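PDB 6LB9: SspB protein from Streptomyces clavuligerus, which probably acts as the metal-dependent DNA-nicking component of the Ssp phosphorothioation-based defence system, and binds magnesium. Local coordinates for residues Ser13-Glu18 with Glu166-Lys171; Arg65-Thr70 with Trp111-Trp116. All coordinates share one frame; numbering follows the deposited sequence.

Interaction 1 of 2, residues Ser13-Glu18 with Glu166-Lys171; sequences SFARHE and EASIAK. With MG (magnesium ion), chain C.
Phe14 runs alongside Ile169, both side chains pointing the same way, while Ala15 presses its methyl group onto the start of helix 166-180. Phe14 CG stands beside its backbone N (chi1 -59°), which carries the ring out along Ile169. Its CB rests 4.1 Å from Ser168 CB; beyond it, ring atom CD1 lies 3.9 Å from Ile169 CG1. The next atom, CE1, also lies near Ile169 CG1, so the methylene meets the ring obliquely, and Val156 and Pro164 also touch this side chain. Ala15, in a left-handed backbone conformation, begins a type I turn ending at Glu18; its CB approaches Ser168 O at 3.6 Å and Lys171 CB at 4.1 Å. His17 takes the less common rotamer with CG between backbone N and carbonyl carbon (chi1 46°), which folds its ring back over Ala15, whose CA lies 3.5 Å above the ring plane. The edge at His17 CE1 then faces Lys171 O at 3.9 Å. Both ring nitrogens are engaged: NE2 with Asp172 OD1, which also holds Ala15 N, and ND1 with Thr19 N. This polar grip fixes the turn against the helix. Glu18 instead extends away from it, and its OE2 binds the magnesium ion at 2.5 Å, with a water as another ligand. The loop thus lies between helix 166-180 and helix 57-66, where Tyr62 meets Ser13 and Arg16, while Ile169 packs on Ile152 and Val153 of helix 145-159.

Interaction 2 of 2, residues Arg65-Thr70 with Trp111-Trp116; sequences RAFKLT and WLLHWW
Lys68 reaches across to the backbone of Trp116. Bent at chi2 (-53°) and again at chi4 (-71°), the chain curls so that NZ meets Trp116 O at 2.8 Å, almost head-on to the carbonyl (171°). NZ also bonds Ser119 O, so the ammonium group probably offsets the partial negative charge at the C-terminal end of helix 107-118. Lys68, with positive phi, is the C-prime residue of the Schellman motif that closes helix 57-66, Leu69 N bonding Ser64 O and Lys68 N bonding Arg65 O. Phe67 crosses Leu113 at about a right angle: its ring presents an edge to the backbone, CD1 lying in plane 3.3 Å from Leu113 O, while Leu113 CB sits 4.0 Å from the same carbon. Phe67 O lies oblique to the Trp116 ring, 3.6 Å from CE3, and Trp116 CZ3 is 4.2 Å from Leu69 CD2. The indole NE1 is held by Tyr236 OH of helix 231-243. Buried near the middle of the chain, the end of helix 57-66 is thereby joined to helix 107-118, with Leu27 of helix 24-34 touching Phe67, Leu69 and Leu113, and helix 89-95 touching Leu69 and Trp116.

In the fold
Interaction 2 is nested along the chain inside the long loop closed by interaction 1, and helix 57-66 relates the two: Tyr58 and Tyr62 of this helix touch the 13-18 loop, whereas its C-terminal end enters interaction 2. Their centres are 19 Å apart and their nearest atoms about 7 Å apart, so they do not touch. Trp127 is a further common neighbour, touching both Ser13 and Arg65. The two differ in depth: the centre of interaction 2 lies about 3 Å from the centre of the chain, that of interaction 1 about 18 Å from it. Only interaction 1 carries the magnesium ligand, Glu18; interaction 2 is away from the annotated metal site and ties core helices together.

Interaction 1 of 2, residues Ser13-Glu18 with Glu166-Lys171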
loop_
_atom_site.group_PDB
_atom_site.type_symbol
_atom_site.label_atom_id
_atom_site.label_comp_id
_atom_site.label_asym_id
_atom_site.label_seq_id
_atom_site.Cartn_x
_atom_site.Cartn_y
_atom_site.Cartn_z
ATOM N N SER A 13 8.387 25.664 2.408
ATOM C CA SER A 13 7.044 25.094 2.341
ATOM C C SER A 13 6.800 24.196 3.548
ATOM O O SER A 13 7.478 23.177 3.708
ATOM C CB SER A 13 6.855 24.314 1.031
ATOM O OG SER A 13 5.546 23.783 0.940
ATOM N N PHE A 14 5.804 24.541 4.372
ATOM C CA PHE A 14 5.549 23.819 5.617
ATOM C C PHE A 14 4.062 23.546 5.811
ATOM O O PHE A 14 3.235 24.449 5.648
ATOM C CB PHE A 14 6.080 24.606 6.815
ATOM C CG PHE A 14 7.556 24.882 6.752
ATOM C CD1 PHE A 14 8.455 24.036 7.402
ATOM C CD2 PHE A 14 8.045 25.988 6.045
ATOM C CE1 PHE A 14 9.824 24.283 7.355
ATOM C CE2 PHE A 14 9.397 26.259 5.991
ATOM C CZ PHE A 14 10.303 25.402 6.649
ATOM N N ALA A 15 3.731 22.307 6.186
ATOM C CA ALA A 15 2.379 21.903 6.587
ATOM C C ALA A 15 1.334 22.078 5.479
ATOM O O ALA A 15 0.140 22.083 5.755
ATOM C CB ALA A 15 1.920 22.661 7.850
ATOM N N ARG A 16 1.720 22.211 4.209
ATOM C CA ARG A 16 0.684 22.364 3.186
ATOM C C ARG A 16 -0.132 21.085 3.013
ATOM O O ARG A 16 -1.275 21.147 2.547
ATOM C CB ARG A 16 1.312 22.782 1.859
ATOM C CG ARG A 16 2.211 24.011 1.947
ATOM C CD ARG A 16 1.418 25.287 1.839
ATOM N NE ARG A 16 2.234 26.506 1.931
ATOM C CZ ARG A 16 2.402 27.370 0.926
ATOM N NH1 ARG A 16 1.827 27.148 -0.259
ATOM N NH2 ARG A 16 3.136 28.462 1.102
ATOM N N HIS A 17 0.438 19.933 3.384
ATOM C CA HIS A 17 -0.246 18.650 3.385
ATOM C C HIS A 17 -1.316 18.553 4.468
ATOM O O HIS A 17 -2.057 17.569 4.478
ATOM C CB HIS A 17 0.786 17.544 3.606
ATOM C CG HIS A 17 1.734 17.865 4.714
ATOM N ND1 HIS A 17 1.376 17.780 6.039
ATOM C CD2 HIS A 17 3.001 18.349 4.696
ATOM C CE1 HIS A 17 2.398 18.148 6.794
ATOM N NE2 HIS A 17 3.393 18.506 6.002
ATOM N N GLU A 18 -1.391 19.525 5.390
ATOM C CA GLU A 18 -2.365 19.518 6.486
ATOM C C GLU A 18 -2.295 18.221 7.303
ATOM O O GLU A 18 -3.311 17.737 7.829
ATOM C CB GLU A 18 -3.799 19.775 5.964
ATOM C CG GLU A 18 -4.048 21.232 5.466
ATOM C CD GLU A 18 -5.452 21.499 4.846
ATOM O OE1 GLU A 18 -6.483 21.320 5.552
ATOM O OE2 GLU A 18 -5.527 21.940 3.661
ATOM N N GLU A 166 6.093 27.733 14.541
ATOM C CA GLU A 166 6.426 26.430 15.104
ATOM C C GLU A 166 5.315 25.407 14.898
ATOM O O GLU A 166 5.589 24.216 14.684
ATOM C CB GLU A 166 6.726 26.588 16.588
ATOM C CG GLU A 166 7.240 25.324 17.243
ATOM C CD GLU A 166 7.514 25.531 18.718
ATOM O OE1 GLU A 166 8.316 26.447 19.025
ATOM O OE2 GLU A 166 6.943 24.781 19.557
ATOM N N ALA A 167 4.053 25.851 14.969
ATOM C CA ALA A 167 2.941 24.920 14.820
ATOM C C ALA A 167 2.960 24.249 13.444
ATOM O O ALA A 167 2.643 23.064 13.319
ATOM C CB ALA A 167 1.614 25.646 15.070
ATOM N N SER A 168 3.360 24.977 12.405
ATOM C CA SER A 168 3.425 24.358 11.086
ATOM C C SER A 168 4.493 23.262 11.053
ATOM O O SER A 168 4.287 22.192 10.457
ATOM C CB SER A 168 3.713 25.425 10.024
ATOM O OG SER A 168 2.625 26.325 9.862
ATOM N N ILE A 169 5.641 23.506 11.691
ATOM C CA ILE A 169 6.728 22.524 11.690
ATOM C C ILE A 169 6.321 21.294 12.485
ATOM O O ILE A 169 6.636 20.156 12.106
ATOM C CB ILE A 169 8.022 23.148 12.250
ATOM C CG1 ILE A 169 8.607 24.157 11.250
ATOM C CG2 ILE A 169 9.024 22.065 12.623
ATOM C CD1 ILE A 169 9.431 25.243 11.914
ATOM N N ALA A 170 5.620 21.502 13.599
ATOM C CA ALA A 170 5.114 20.374 14.369
ATOM C C ALA A 170 4.190 19.499 13.528
ATOM O O ALA A 170 4.232 18.269 13.627
ATOM C CB ALA A 170 4.397 20.875 15.619
ATOM N N LYS A 171 3.361 20.119 12.679
ATOM C CA LYS A 171 2.484 19.342 11.815
ATOM C C LYS A 171 3.284 18.546 10.792
ATOM O O LYS A 171 2.961 17.385 10.528
ATOM C CB LYS A 171 1.486 20.265 11.118
ATOM C CG LYS A 171 0.398 20.831 12.037
ATOM C CD LYS A 171 -0.315 21.974 11.339
ATOM C CE LYS A 171 -1.433 22.548 12.194
ATOM N NZ LYS A 171 -1.829 23.887 11.689
HETATM MG MG MG C . -7.607 22.582 2.404
HETATM O O HOH W 1 -7.776 21.834 -0.005
#

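Interaction 2 of 2, residues Arg65-Thr70 with Trp111-Trp116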
loop_
_atom_site.group_PDB
_atom_site.type_symbol
_atom_site.label_atom_id
_atom_site.label_comp_id
_atom_site.label_asym_id
_atom_site.label_seq_id
_atom_site.Cartn_x
_atom_site.Cartn_y
_atom_site.Cartn_z
ATOM N N ARG A 65 3.542 17.765 -6.334
ATOM C CA ARG A 65 4.689 18.645 -6.544
ATOM C C ARG A 65 5.898 18.160 -5.757
ATOM O O ARG A 65 7.022 18.154 -6.271
ATOM C CB ARG A 65 4.353 20.092 -6.142
ATOM C CG ARG A 65 5.255 21.139 -6.812
ATOM C CD ARG A 65 4.994 22.583 -6.300
ATOM N NE ARG A 65 5.501 23.608 -7.214
ATOM C CZ ARG A 65 5.330 24.923 -7.056
ATOM N NH1 ARG A 65 4.681 25.394 -5.988
ATOM N NH2 ARG A 65 5.819 25.772 -7.963
ATOM N N ALA A 66 5.685 17.750 -4.504
ATOM C CA ALA A 66 6.795 17.387 -3.632
ATOM C C ALA A 66 7.535 16.152 -4.147
ATOM O O ALA A 66 8.767 16.092 -4.065
ATOM C CB ALA A 66 6.286 17.165 -2.212
ATOM N N PHE A 67 6.810 15.156 -4.661
ATOM C CA PHE A 67 7.434 13.986 -5.282
ATOM C C PHE A 67 7.982 14.254 -6.702
ATOM O O PHE A 67 8.340 13.295 -7.386
ATOM C CB PHE A 67 6.441 12.821 -5.331
ATOM C CG PHE A 67 6.237 12.154 -3.996
ATOM C CD1 PHE A 67 7.286 11.492 -3.370
ATOM C CD2 PHE A 67 5.001 12.196 -3.364
ATOM C CE1 PHE A 67 7.100 10.875 -2.126
ATOM C CE2 PHE A 67 4.814 11.597 -2.127
ATOM C CZ PHE A 67 5.866 10.925 -1.510
ATOM N N LYS A 68 8.078 15.509 -7.144
ATOM C CA LYS A 68 8.546 15.847 -8.495
ATOM C C LYS A 68 7.687 15.183 -9.579
ATOM O O LYS A 68 8.177 14.862 -10.669
ATOM C CB LYS A 68 10.026 15.500 -8.706
ATOM C CG LYS A 68 11.007 15.858 -7.560
ATOM C CD LYS A 68 10.910 17.318 -7.121
ATOM C CE LYS A 68 12.146 17.763 -6.347
ATOM N NZ LYS A 68 12.260 17.173 -4.980
ATOM N N LEU A 69 6.403 14.966 -9.281
ATOM C CA LEU A 69 5.450 14.407 -10.239
ATOM C C LEU A 69 4.740 15.487 -11.039
ATOM O O LEU A 69 4.209 15.199 -12.123
ATOM C CB LEU A 69 4.419 13.537 -9.506
ATOM C CG LEU A 69 5.059 12.356 -8.758
ATOM C CD1 LEU A 69 4.040 11.607 -7.897
ATOM C CD2 LEU A 69 5.714 11.416 -9.768
ATOM N N THR A 70 4.717 16.716 -10.522
ATOM C CA THR A 70 4.251 17.873 -11.259
ATOM C C THR A 70 5.197 19.039 -11.026
ATOM O O THR A 70 5.987 19.061 -10.073
ATOM C CB THR A 70 2.849 18.340 -10.849
ATOM O OG1 THR A 70 2.869 18.716 -9.466
ATOM C CG2 THR A 70 1.802 17.266 -11.105
ATOM N N TRP A 111 11.088 3.414 -2.447
ATOM C CA TRP A 111 12.422 3.964 -2.206
ATOM C C TRP A 111 12.703 5.124 -3.160
ATOM O O TRP A 111 13.190 6.181 -2.747
ATOM C CB TRP A 111 13.494 2.863 -2.366
ATOM C CG TRP A 111 13.534 1.899 -1.200
ATOM C CD1 TRP A 111 13.099 0.606 -1.198
ATOM C CD2 TRP A 111 13.980 2.171 0.140
ATOM N NE1 TRP A 111 13.264 0.050 0.043
ATOM C CE2 TRP A 111 13.788 0.989 0.889
ATOM C CE3 TRP A 111 14.510 3.294 0.780
ATOM C CZ2 TRP A 111 14.121 0.893 2.239
ATOM C CZ3 TRP A 111 14.839 3.196 2.135
ATOM C CH2 TRP A 111 14.648 2.005 2.841
ATOM N N LEU A 112 12.361 4.943 -4.440
ATOM C CA LEU A 112 12.613 5.955 -5.455
ATOM C C LEU A 112 11.799 7.219 -5.182
ATOM O O LEU A 112 12.323 8.340 -5.242
ATOM C CB LEU A 112 12.278 5.378 -6.840
ATOM C CG LEU A 112 12.358 6.380 -8.004
ATOM C CD1 LEU A 112 13.798 6.784 -8.260
ATOM C CD2 LEU A 112 11.682 5.842 -9.281
ATOM N N LEU A 113 10.504 7.058 -4.904
ATOM C CA LEU A 113 9.684 8.219 -4.579
ATOM C C LEU A 113 10.251 8.951 -3.368
ATOM O O LEU A 113 10.319 10.186 -3.353
ATOM C CB LEU A 113 8.248 7.772 -4.339
ATOM C CG LEU A 113 7.487 7.510 -5.634
ATOM C CD1 LEU A 113 6.201 6.767 -5.312
ATOM C CD2 LEU A 113 7.196 8.840 -6.336
ATOM N N HIS A 114 10.705 8.194 -2.363
ATOM C CA HIS A 114 11.353 8.777 -1.192
ATOM C C HIS A 114 12.576 9.617 -1.577
ATOM O O HIS A 114 12.751 10.743 -1.087
ATOM C CB HIS A 114 11.723 7.655 -0.223
ATOM C CG HIS A 114 12.510 8.103 0.973
ATOM N ND1 HIS A 114 11.960 8.851 1.993
ATOM C CD2 HIS A 114 13.798 7.870 1.330
ATOM C CE1 HIS A 114 12.882 9.084 2.915
ATOM N NE2 HIS A 114 14.009 8.509 2.532
ATOM N N TRP A 115 13.433 9.087 -2.453
ATOM C CA TRP A 115 14.558 9.859 -2.979
ATOM C C TRP A 115 14.076 11.138 -3.648
ATOM O O TRP A 115 14.661 12.208 -3.448
ATOM C CB TRP A 115 15.365 9.005 -3.974
ATOM C CG TRP A 115 16.530 9.732 -4.672
ATOM C CD1 TRP A 115 16.611 10.081 -6.012
ATOM C CD2 TRP A 115 17.761 10.179 -4.077
ATOM N NE1 TRP A 115 17.806 10.719 -6.269
ATOM C CE2 TRP A 115 18.529 10.794 -5.102
ATOM C CE3 TRP A 115 18.294 10.113 -2.782
ATOM C CZ2 TRP A 115 19.794 11.343 -4.861
ATOM C CZ3 TRP A 115 19.563 10.668 -2.546
ATOM C CH2 TRP A 115 20.289 11.268 -3.577
ATOM N N TRP A 116 13.028 11.038 -4.474
ATOM C CA TRP A 116 12.533 12.219 -5.173
ATOM C C TRP A 116 12.036 13.269 -4.193
ATOM O O TRP A 116 12.241 14.471 -4.406
ATOM C CB TRP A 116 11.432 11.840 -6.170
ATOM C CG TRP A 116 11.993 11.175 -7.382
ATOM C CD1 TRP A 116 13.317 11.054 -7.705
ATOM C CD2 TRP A 116 11.264 10.556 -8.449
ATOM N NE1 TRP A 116 13.459 10.382 -8.898
ATOM C CE2 TRP A 116 12.219 10.053 -9.373
ATOM C CE3 TRP A 116 9.906 10.352 -8.703
ATOM C CZ2 TRP A 116 11.853 9.361 -10.530
ATOM C CZ3 TRP A 116 9.543 9.656 -9.857
ATOM C CH2 TRP A 116 10.512 9.174 -10.756
#